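Local coordinates for protein epidermin leader peptide processing serine protease EpiP (Staphylococcus aureus subsp. aureus, PDB 3QFH) that probably cleaves the leader peptide from the precursor of the lantibiotic epidermin, acting as a subtilisin-like serine endopeptidase, at residues A[23-28]-A[74-79]; A[51-56]-A[212-217]; A[395-400]-A[407-412]. All blocks are in the same frame, centred on the assembly; numbering follows the deposited sequence.

Contact 1: A[23-28]-A[74-79]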
loop_
_atom_site.group_PDB
_atom_site.type_symbol
_atom_site.label_atom_id
_atom_site.label_comp_id
_atom_site.label_asym_id
_atom_site.label_seq_id
_atom_site.Cartn_x
_atom_site.Cartn_y
_atom_site.Cartn_z
ATOM N N TYR A 23 -5.359 -23.582 4.193
ATOM C CA TYR A 23 -5.318 -23.623 2.732
ATOM C C TYR A 23 -6.043 -22.441 2.117
ATOM O O TYR A 23 -7.110 -22.008 2.595
ATOM C CB TYR A 23 -5.909 -24.922 2.187
ATOM C CG TYR A 23 -5.035 -26.121 2.440
ATOM C CD1 TYR A 23 -4.012 -26.462 1.546
ATOM C CD2 TYR A 23 -5.203 -26.904 3.578
ATOM C CE1 TYR A 23 -3.186 -27.554 1.780
ATOM C CE2 TYR A 23 -4.373 -28.002 3.824
ATOM C CZ TYR A 23 -3.374 -28.326 2.918
ATOM O OH TYR A 23 -2.561 -29.412 3.152
ATOM N N SER A 24 -5.430 -21.912 1.064
ATOM C CA SER A 24 -6.015 -20.845 0.270
ATOM C C SER A 24 -6.729 -21.524 -0.885
ATOM O O SER A 24 -6.142 -22.364 -1.578
ATOM C CB SER A 24 -4.943 -19.884 -0.223
ATOM O OG SER A 24 -4.377 -19.175 0.873
ATOM N N VAL A 25 -7.997 -21.173 -1.088
ATOM C CA VAL A 25 -8.806 -21.821 -2.106
ATOM C C VAL A 25 -9.500 -20.842 -3.031
ATOM O O VAL A 25 -10.142 -19.890 -2.571
ATOM C CB VAL A 25 -9.889 -22.732 -1.447
ATOM C CG1 VAL A 25 -10.723 -23.421 -2.494
ATOM C CG2 VAL A 25 -9.225 -23.779 -0.541
ATOM N N GLU A 26 -9.366 -21.082 -4.338
ATOM C CA GLU A 26 -10.053 -20.290 -5.333
ATOM C C GLU A 26 -11.188 -21.141 -5.865
ATOM O O GLU A 26 -10.973 -22.241 -6.383
ATOM C CB GLU A 26 -9.103 -19.827 -6.447
ATOM C CG GLU A 26 -9.782 -18.924 -7.475
ATOM C CD GLU A 26 -8.795 -18.132 -8.339
ATOM O OE1 GLU A 26 -7.554 -18.278 -8.165
ATOM O OE2 GLU A 26 -9.274 -17.342 -9.185
ATOM N N TYR A 27 -12.406 -20.651 -5.703
ATOM C CA TYR A 27 -13.588 -21.394 -6.118
ATOM C C TYR A 27 -14.269 -20.753 -7.327
ATOM O O TYR A 27 -13.870 -19.688 -7.784
ATOM C CB TYR A 27 -14.546 -21.607 -4.940
ATOM C CG TYR A 27 -14.972 -20.375 -4.152
ATOM C CD1 TYR A 27 -16.132 -19.687 -4.470
ATOM C CD2 TYR A 27 -14.254 -19.959 -3.043
ATOM C CE1 TYR A 27 -16.545 -18.590 -3.730
ATOM C CE2 TYR A 27 -14.646 -18.862 -2.303
ATOM C CZ TYR A 27 -15.799 -18.181 -2.647
ATOM O OH TYR A 27 -16.202 -17.089 -1.907
ATOM N N LYS A 28 -15.283 -21.414 -7.865
ATOM C CA LYS A 28 -15.899 -20.935 -9.102
ATOM C C LYS A 28 -17.216 -20.191 -8.962
ATOM O O LYS A 28 -17.501 -19.311 -9.756
ATOM C CB LYS A 28 -16.064 -22.112 -10.072
ATOM C CG LYS A 28 -14.722 -22.729 -10.465
ATOM C CD LYS A 28 -14.836 -23.815 -11.534
ATOM C CE LYS A 28 -13.455 -24.407 -11.840
ATOM N NZ LYS A 28 -13.466 -25.410 -12.948
ATOM N N LYS A 74 -11.317 -24.211 -8.327
ATOM C CA LYS A 74 -10.406 -23.861 -9.397
ATOM C C LYS A 74 -8.968 -24.181 -8.956
ATOM O O LYS A 74 -8.274 -24.923 -9.643
ATOM C CB LYS A 74 -10.603 -22.390 -9.799
ATOM C CG LYS A 74 -9.820 -21.910 -11.041
ATOM C CD LYS A 74 -10.298 -20.500 -11.462
ATOM C CE LYS A 74 -9.385 -19.823 -12.487
ATOM N NZ LYS A 74 -9.178 -20.601 -13.739
ATOM N N TYR A 75 -8.544 -23.648 -7.803
ATOM C CA TYR A 75 -7.202 -23.901 -7.267
ATOM C C TYR A 75 -7.176 -23.975 -5.755
ATOM O O TYR A 75 -8.003 -23.372 -5.071
ATOM C CB TYR A 75 -6.215 -22.787 -7.642
ATOM C CG TYR A 75 -6.022 -22.554 -9.096
ATOM C CD1 TYR A 75 -5.383 -23.502 -9.883
ATOM C CD2 TYR A 75 -6.439 -21.368 -9.692
ATOM C CE1 TYR A 75 -5.197 -23.299 -11.230
ATOM C CE2 TYR A 75 -6.256 -21.151 -11.042
ATOM C CZ TYR A 75 -5.630 -22.128 -11.806
ATOM O OH TYR A 75 -5.425 -21.939 -13.138
ATOM N N ILE A 76 -6.180 -24.690 -5.243
ATOM C CA ILE A 76 -5.935 -24.798 -3.827
ATOM C C ILE A 76 -4.432 -24.857 -3.621
ATOM O O ILE A 76 -3.732 -25.550 -4.366
ATOM C CB ILE A 76 -6.554 -26.089 -3.179
ATOM C CG1 ILE A 76 -8.060 -26.168 -3.383
ATOM C CG2 ILE A 76 -6.280 -26.117 -1.671
ATOM C CD1 ILE A 76 -8.700 -27.443 -2.782
ATOM N N ASN A 77 -3.932 -24.085 -2.657
ATOM C CA ASN A 77 -2.536 -24.176 -2.230
ATOM C C ASN A 77 -2.457 -23.852 -0.750
ATOM O O ASN A 77 -3.335 -23.174 -0.200
ATOM C CB ASN A 77 -1.564 -23.313 -3.058
ATOM C CG ASN A 77 -1.897 -21.824 -3.035
ATOM O OD1 ASN A 77 -2.407 -21.300 -4.019
ATOM N ND2 ASN A 77 -1.603 -21.142 -1.930
ATOM N N ALA A 78 -1.426 -24.376 -0.096
ATOM C CA ALA A 78 -1.206 -24.101 1.305
ATOM C C ALA A 78 -0.909 -22.631 1.386
ATOM O O ALA A 78 -0.192 -22.116 0.541
ATOM C CB ALA A 78 -0.024 -24.910 1.819
ATOM N N THR A 79 -1.478 -21.945 2.371
ATOM C CA THR A 79 -1.204 -20.528 2.562
ATOM C C THR A 79 0.224 -20.424 3.091
ATOM O O THR A 79 0.597 -21.173 3.991
ATOM C CB THR A 79 -2.136 -19.929 3.617
ATOM O OG1 THR A 79 -3.487 -20.348 3.368
ATOM C CG2 THR A 79 -2.034 -18.408 3.637
#

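Contact 2: A[51-56]-A[212-217]. With SO4 (sulfate ion), chain L.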
loop_
_atom_site.group_PDB
_atom_site.type_symbol
_atom_site.label_atom_id
_atom_site.label_comp_id
_atom_site.label_asym_id
_atom_site.label_seq_id
_atom_site.Cartn_x
_atom_site.Cartn_y
_atom_site.Cartn_z
ATOM N N LEU A 51 -14.266 -12.095 -4.976
ATOM C CA LEU A 51 -13.101 -12.614 -5.703
ATOM C C LEU A 51 -13.112 -14.135 -5.818
ATOM O O LEU A 51 -12.194 -14.727 -6.387
ATOM C CB LEU A 51 -11.836 -12.216 -4.974
ATOM C CG LEU A 51 -11.680 -10.730 -4.655
ATOM C CD1 LEU A 51 -10.308 -10.478 -4.060
ATOM C CD2 LEU A 51 -11.901 -9.874 -5.880
ATOM N N HIS A 52 -14.123 -14.770 -5.237
ATOM C CA HIS A 52 -14.209 -16.225 -5.234
ATOM C C HIS A 52 -12.991 -16.893 -4.579
ATOM O O HIS A 52 -12.462 -17.900 -5.090
ATOM C CB HIS A 52 -14.449 -16.766 -6.652
ATOM C CG HIS A 52 -15.772 -16.368 -7.225
ATOM N ND1 HIS A 52 -15.898 -15.663 -8.398
ATOM C CD2 HIS A 52 -17.029 -16.554 -6.761
ATOM C CE1 HIS A 52 -17.179 -15.457 -8.650
ATOM N NE2 HIS A 52 -17.886 -15.992 -7.673
ATOM N N VAL A 53 -12.545 -16.345 -3.446
ATOM C CA VAL A 53 -11.425 -16.935 -2.706
ATOM C C VAL A 53 -11.763 -17.079 -1.222
ATOM O O VAL A 53 -12.462 -16.249 -0.631
ATOM C CB VAL A 53 -10.085 -16.170 -2.896
ATOM C CG1 VAL A 53 -9.643 -16.211 -4.356
ATOM C CG2 VAL A 53 -10.174 -14.730 -2.408
ATOM N N ALA A 54 -11.295 -18.174 -0.636
ATOM C CA ALA A 54 -11.531 -18.448 0.768
ATOM C C ALA A 54 -10.316 -19.107 1.366
ATOM O O ALA A 54 -9.459 -19.632 0.652
ATOM C CB ALA A 54 -12.730 -19.355 0.952
ATOM N N GLN A 55 -10.226 -19.041 2.681
ATOM C CA GLN A 55 -9.158 -19.715 3.377
ATOM C C GLN A 55 -9.875 -20.760 4.195
ATOM O O GLN A 55 -10.875 -20.473 4.851
ATOM C CB GLN A 55 -8.361 -18.768 4.256
ATOM C CG GLN A 55 -7.045 -19.348 4.686
ATOM C CD GLN A 55 -6.235 -18.373 5.522
ATOM O OE1 GLN A 55 -6.797 -17.605 6.313
ATOM N NE2 GLN A 55 -4.906 -18.424 5.382
ATOM N N ILE A 56 -9.378 -21.975 4.136
ATOM C CA ILE A 56 -9.998 -23.083 4.820
ATOM C C ILE A 56 -8.957 -23.826 5.639
ATOM O O ILE A 56 -7.819 -24.024 5.206
ATOM C CB ILE A 56 -10.655 -24.031 3.793
ATOM C CG1 ILE A 56 -11.643 -23.243 2.914
ATOM C CG2 ILE A 56 -11.347 -25.203 4.495
ATOM C CD1 ILE A 56 -12.369 -24.108 1.857
ATOM N N GLU A 212 -1.930 -11.442 6.086
ATOM C CA GLU A 212 -2.180 -12.460 5.068
ATOM C C GLU A 212 -2.511 -11.677 3.811
ATOM O O GLU A 212 -3.211 -10.659 3.893
ATOM C CB GLU A 212 -3.396 -13.322 5.428
ATOM C CG GLU A 212 -3.249 -14.299 6.604
ATOM C CD GLU A 212 -2.602 -15.637 6.233
ATOM O OE1 GLU A 212 -1.766 -15.684 5.313
ATOM O OE2 GLU A 212 -2.923 -16.650 6.886
ATOM N N LEU A 213 -2.028 -12.126 2.649
ATOM C CA LEU A 213 -2.344 -11.428 1.405
ATOM C C LEU A 213 -3.850 -11.452 1.139
ATOM O O LEU A 213 -4.382 -10.548 0.510
ATOM C CB LEU A 213 -1.555 -11.977 0.204
ATOM C CG LEU A 213 -0.056 -11.641 0.179
ATOM C CD1 LEU A 213 0.615 -12.273 -1.039
ATOM C CD2 LEU A 213 0.185 -10.150 0.174
ATOM N N LEU A 214 -4.534 -12.480 1.632
ATOM C CA LEU A 214 -5.970 -12.539 1.500
ATOM C C LEU A 214 -6.665 -11.415 2.274
ATOM O O LEU A 214 -7.714 -10.957 1.850
ATOM C CB LEU A 214 -6.518 -13.885 1.942
ATOM C CG LEU A 214 -6.154 -15.062 1.025
ATOM C CD1 LEU A 214 -6.699 -16.365 1.622
ATOM C CD2 LEU A 214 -6.675 -14.859 -0.370
ATOM N N TRP A 215 -6.102 -10.986 3.405
ATOM C CA TRP A 215 -6.724 -9.895 4.178
ATOM C C TRP A 215 -6.552 -8.603 3.408
ATOM O O TRP A 215 -7.476 -7.774 3.326
ATOM C CB TRP A 215 -6.128 -9.721 5.589
ATOM C CG TRP A 215 -6.025 -10.958 6.456
ATOM C CD1 TRP A 215 -6.676 -12.138 6.292
ATOM C CD2 TRP A 215 -5.319 -11.061 7.702
ATOM N NE1 TRP A 215 -6.357 -13.005 7.309
ATOM C CE2 TRP A 215 -5.539 -12.365 8.200
ATOM C CE3 TRP A 215 -4.512 -10.190 8.426
ATOM C CZ2 TRP A 215 -4.963 -12.825 9.387
ATOM C CZ3 TRP A 215 -3.934 -10.641 9.611
ATOM C CH2 TRP A 215 -4.173 -11.950 10.085
ATOM N N VAL A 216 -5.371 -8.443 2.818
ATOM C CA VAL A 216 -5.070 -7.273 2.003
ATOM C C VAL A 216 -6.038 -7.180 0.823
ATOM O O VAL A 216 -6.556 -6.100 0.531
ATOM C CB VAL A 216 -3.639 -7.294 1.465
ATOM C CG1 VAL A 216 -3.400 -6.086 0.526
ATOM C CG2 VAL A 216 -2.606 -7.290 2.638
ATOM N N SER A 217 -6.286 -8.323 0.170
ATOM C CA SER A 217 -7.187 -8.388 -0.960
ATOM C C SER A 217 -8.589 -8.002 -0.546
ATOM O O SER A 217 -9.241 -7.235 -1.232
ATOM C CB SER A 217 -7.167 -9.773 -1.593
ATOM O OG SER A 217 -5.866 -10.062 -2.081
HETATM S S SO4 L . -21.346 -15.859 -8.291
HETATM O O1 SO4 L . -22.620 -16.568 -8.361
HETATM O O2 SO4 L . -20.898 -15.551 -9.645
HETATM O O3 SO4 L . -21.502 -14.620 -7.532
HETATM O O4 SO4 L . -20.367 -16.706 -7.624
HETATM O O HOH W 1 -6.785 -15.805 8.125
#

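Contact 3: A[395-400]-A[407-412]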
loop_
_atom_site.group_PDB
_atom_site.type_symbol
_atom_site.label_atom_id
_atom_site.label_comp_id
_atom_site.label_asym_id
_atom_site.label_seq_id
_atom_site.Cartn_x
_atom_site.Cartn_y
_atom_site.Cartn_z
ATOM N N LEU A 395 -5.999 15.044 -4.616
ATOM C CA LEU A 395 -6.049 16.485 -4.940
ATOM C C LEU A 395 -6.389 16.741 -6.402
ATOM O O LEU A 395 -7.169 17.643 -6.722
ATOM C CB LEU A 395 -4.726 17.160 -4.614
ATOM C CG LEU A 395 -4.291 17.223 -3.143
ATOM C CD1 LEU A 395 -2.915 17.893 -3.037
ATOM C CD2 LEU A 395 -5.337 17.966 -2.319
ATOM N N ILE A 396 -5.795 15.946 -7.283
ATOM C CA ILE A 396 -5.997 16.072 -8.723
ATOM C C ILE A 396 -7.445 15.732 -9.111
ATOM O O ILE A 396 -8.076 16.437 -9.900
ATOM C CB ILE A 396 -4.993 15.192 -9.490
ATOM C CG1 ILE A 396 -3.586 15.782 -9.349
ATOM C CG2 ILE A 396 -5.389 15.102 -10.973
ATOM C CD1 ILE A 396 -2.460 14.785 -9.688
ATOM N N ILE A 397 -7.971 14.664 -8.538
ATOM C CA ILE A 397 -9.360 14.275 -8.800
ATOM C C ILE A 397 -10.327 15.392 -8.378
ATOM O O ILE A 397 -11.285 15.733 -9.106
ATOM C CB ILE A 397 -9.711 12.944 -8.090
ATOM C CG1 ILE A 397 -8.907 11.792 -8.723
ATOM C CG2 ILE A 397 -11.219 12.648 -8.227
ATOM C CD1 ILE A 397 -8.910 10.454 -7.905
ATOM N N ASP A 398 -10.083 15.976 -7.215
ATOM C CA ASP A 398 -10.959 17.050 -6.724
ATOM C C ASP A 398 -10.747 18.380 -7.501
ATOM O O ASP A 398 -11.702 19.076 -7.839
ATOM C CB ASP A 398 -10.764 17.255 -5.227
ATOM C CG ASP A 398 -11.185 16.034 -4.406
ATOM O OD1 ASP A 398 -11.842 15.132 -4.976
ATOM O OD2 ASP A 398 -10.846 15.963 -3.193
ATOM N N LYS A 399 -9.499 18.688 -7.825
ATOM C CA LYS A 399 -9.176 19.933 -8.522
ATOM C C LYS A 399 -9.761 20.009 -9.932
ATOM O O LYS A 399 -10.274 21.035 -10.317
ATOM C CB LYS A 399 -7.656 20.120 -8.600
ATOM C CG LYS A 399 -7.182 21.445 -9.193
ATOM C CD LYS A 399 -7.346 22.623 -8.222
ATOM C CE LYS A 399 -6.786 23.898 -8.824
ATOM N NZ LYS A 399 -6.661 25.011 -7.835
ATOM N N TYR A 400 -9.698 18.913 -10.677
ATOM C CA TYR A 400 -10.153 18.897 -12.071
ATOM C C TYR A 400 -11.460 18.128 -12.274
ATOM O O TYR A 400 -11.912 17.964 -13.407
ATOM C CB TYR A 400 -9.024 18.348 -12.972
ATOM C CG TYR A 400 -7.748 19.119 -12.791
ATOM C CD1 TYR A 400 -6.758 18.655 -11.942
ATOM C CD2 TYR A 400 -7.560 20.352 -13.398
ATOM C CE1 TYR A 400 -5.580 19.361 -11.743
ATOM C CE2 TYR A 400 -6.376 21.084 -13.192
ATOM C CZ TYR A 400 -5.390 20.569 -12.366
ATOM O OH TYR A 400 -4.213 21.248 -12.137
ATOM N N ASP A 407 -8.622 7.493 -14.373
ATOM C CA ASP A 407 -7.383 7.283 -15.156
ATOM C C ASP A 407 -6.854 8.615 -15.683
ATOM O O ASP A 407 -5.648 8.753 -15.894
ATOM C CB ASP A 407 -7.572 6.298 -16.325
ATOM C CG ASP A 407 -6.259 6.059 -17.136
ATOM O OD1 ASP A 407 -5.129 6.206 -16.580
ATOM O OD2 ASP A 407 -6.356 5.713 -18.347
ATOM N N LYS A 408 -7.752 9.584 -15.908
ATOM C CA LYS A 408 -7.343 10.921 -16.328
ATOM C C LYS A 408 -6.509 11.579 -15.232
ATOM O O LYS A 408 -5.694 12.442 -15.519
ATOM C CB LYS A 408 -8.541 11.829 -16.632
ATOM C CG LYS A 408 -9.404 11.425 -17.813
ATOM C CD LYS A 408 -10.436 12.508 -18.079
ATOM C CE LYS A 408 -11.407 12.105 -19.170
ATOM N NZ LYS A 408 -12.445 13.128 -19.357
ATOM N N ALA A 409 -6.757 11.216 -13.976
ATOM C CA ALA A 409 -5.971 11.746 -12.850
ATOM C C ALA A 409 -4.563 11.190 -12.915
ATOM O O ALA A 409 -3.588 11.905 -12.705
ATOM C CB ALA A 409 -6.610 11.380 -11.516
ATOM N N ILE A 410 -4.464 9.899 -13.200
ATOM C CA ILE A 410 -3.161 9.242 -13.322
ATOM C C ILE A 410 -2.363 9.870 -14.467
ATOM O O ILE A 410 -1.207 10.181 -14.294
ATOM C CB ILE A 410 -3.317 7.743 -13.564
ATOM C CG1 ILE A 410 -4.028 7.101 -12.377
ATOM C CG2 ILE A 410 -1.964 7.080 -13.784
ATOM C CD1 ILE A 410 -4.461 5.663 -12.630
ATOM N N GLU A 411 -2.997 10.090 -15.624
ATOM C CA GLU A 411 -2.296 10.687 -16.766
ATOM C C GLU A 411 -1.879 12.125 -16.504
ATOM O O GLU A 411 -0.829 12.543 -16.950
ATOM C CB GLU A 411 -3.110 10.569 -18.070
ATOM C CG GLU A 411 -3.236 9.100 -18.516
ATOM C CD GLU A 411 -1.856 8.386 -18.607
ATOM O OE1 GLU A 411 -0.935 8.944 -19.242
ATOM O OE2 GLU A 411 -1.699 7.276 -18.044
ATOM N N LEU A 412 -2.704 12.879 -15.789
ATOM C CA LEU A 412 -2.353 14.242 -15.436
ATOM C C LEU A 412 -1.139 14.198 -14.470
ATOM O O LEU A 412 -0.157 14.933 -14.652
ATOM C CB LEU A 412 -3.564 14.963 -14.840
ATOM C CG LEU A 412 -3.421 16.473 -14.632
ATOM C CD1 LEU A 412 -4.787 17.160 -14.699
ATOM C CD2 LEU A 412 -2.671 16.813 -13.330
#

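Contact 1: A[23-28]-A[74-79]
S24 and N77 form one hydrogen-bonded antiparallel pair, E26 and Y75 the next, joining neighbouring strands 20-27 and 73-78 of a mixed sheet in the propeptide-like N-terminal domain. S24 N gives its hydrogen to N77 O at 2.8 Å, and N77 N returns a bond to S24 O. Two residues on, E26 N donates to Y75 O. The carbonyl of E26 is gripped twice, by K74 N at 2.8 Å and by Y75 N at 3.1 Å; two residues set against one make this a classic beta bulge, and it falls near the end of the pairing. Between the polar pairs, V25 and I76 sit at a non-hydrogen-bonded position, where V25 CA lies 3.4 Å from Y75 O in a CA-H...O contact. Their side chains run side by side on one face of the sheet, V25 CG2 meeting I76 CG1 at 3.9 Å, with I56 and L66 nearby. Y23 brings CD1 of its ring obliquely against I76 CG2 and the backbone of A78.

The other face carries S24, E26, Y75 and N77 and is covered by helix 254-269. E26 stretches along the flank of Y75, CG anti to the backbone N (chi1 -177°) and the chain extended beyond it, while OE2 makes a salt bridge with K262 of that helix. N77 is tied to the same helix through V255 and E256, and its ND2 also donates to A78 O from well above the carbonyl plane. The carboxylate and ring planes of E26 and Y75 stand 64° apart, and E26 OE1 lies at the ring edge, 3.6 Å from Y75 CD2.

Contact 2: A[51-56]-A[212-217]
Q55 and E212 meet at about a right angle, amide and carboxylate planes 67° apart, where the propeptide-like domain rests on the subtilase domain. The glutamine reaches over in full extension, with chi1 at -164° turning the chain away from its own backbone N, and Q55 NE2 donates to E212 OE2 at 3.1 Å. The bond is nearly straight, 173° at the hydrogen, and the acceptor lies in the amide plane; seen from the glutamate, however, the donor stands well above the carboxylate plane. Each group has further partners: E212 OE2 forms a salt bridge with R158, and Q55 NE2 also donates to T79 OG1. The other end of the amide is held by a water that donates to Q55 OE1 at 2.6 Å and accepts from W215 NE1 at the indole edge, which helps fix the rotation of the amide. E212, the N-cap residue of helix 213-225, bends at chi2 and lays its CG over one face of the W215 indole, offset toward the rim.

L214 fills the middle of the interface with both methyls: L214 CD1 lies 3.9 Å from Q55 CB, and L214 CD2 lies 4.1 Å from V53 CG2. One helical turn on, S217 CB touches L51 CD1, while its hydroxyl turns back to L213 O. Strand 53-59 runs between strands 43-48 and 20-27; their sheet packs on helix 213-225 and on neighbouring helix 254-269, whose A259 touches L214 and S217, as in subtilisin propeptides seated on their proteases.

Contact 3: A[395-400]-A[407-412]
L412, I396 and A409 bury the most surface where two consecutive helices, 382-400 and 406-416, joined by a short loop, pack nearly at right angles in the subtilisin-like domain. The short segments cross steeply, at 108°, with axes 9.3 Å apart. L412 divides its two methyls between partners. Its chi1 of -170° swings CG to the far side from the backbone N; the side chain reaches across to the other helix and sets CD1 over one face of the Y400 ring, in a CH-pi contact 3.9 Å from the centroid and 19° off the normal. Its other methyl, L412 CD2, packs on I396 CG2 at 4.0 Å. The opposite face of the ring is covered by CG of K399, its own neighbour; the ring is thus touched on both faces, and two hydrogen bonds, with A438 O and V441 N, hold its hydroxyl.

A409 is the point of closest backbone approach: its CA lies 5.9 Å from that of I397. The small side chain fits between two isoleucines, I396 CG2 lying 3.9 Å from A409 CA, and I397 CG1 pressing on A409 CB at 3.6 Å.

Contacts 1 and 2 meet in one sheet: strands 20-27 and 53-59 are neighbours, joined by backbone bonds between Y23 and I56 and between V25 and A54, and T79 of the first touches E212 of the second. Contact 1 joins two strands of the sheet of the propeptide-like domain, chiefly by backbone bonds, whereas contact 2 docks that sheet on a helix of the subtilase domain through side chains, with one direct hydrogen bond and a water beside leucine packing. Contact 3, about 31 Å from contact 2 between centres, is purely apolar between helices adjacent in sequence. All three are largely buried, though contact 1 frays into exposed lysines and contact 3 has a partly exposed leucine and tyrosine.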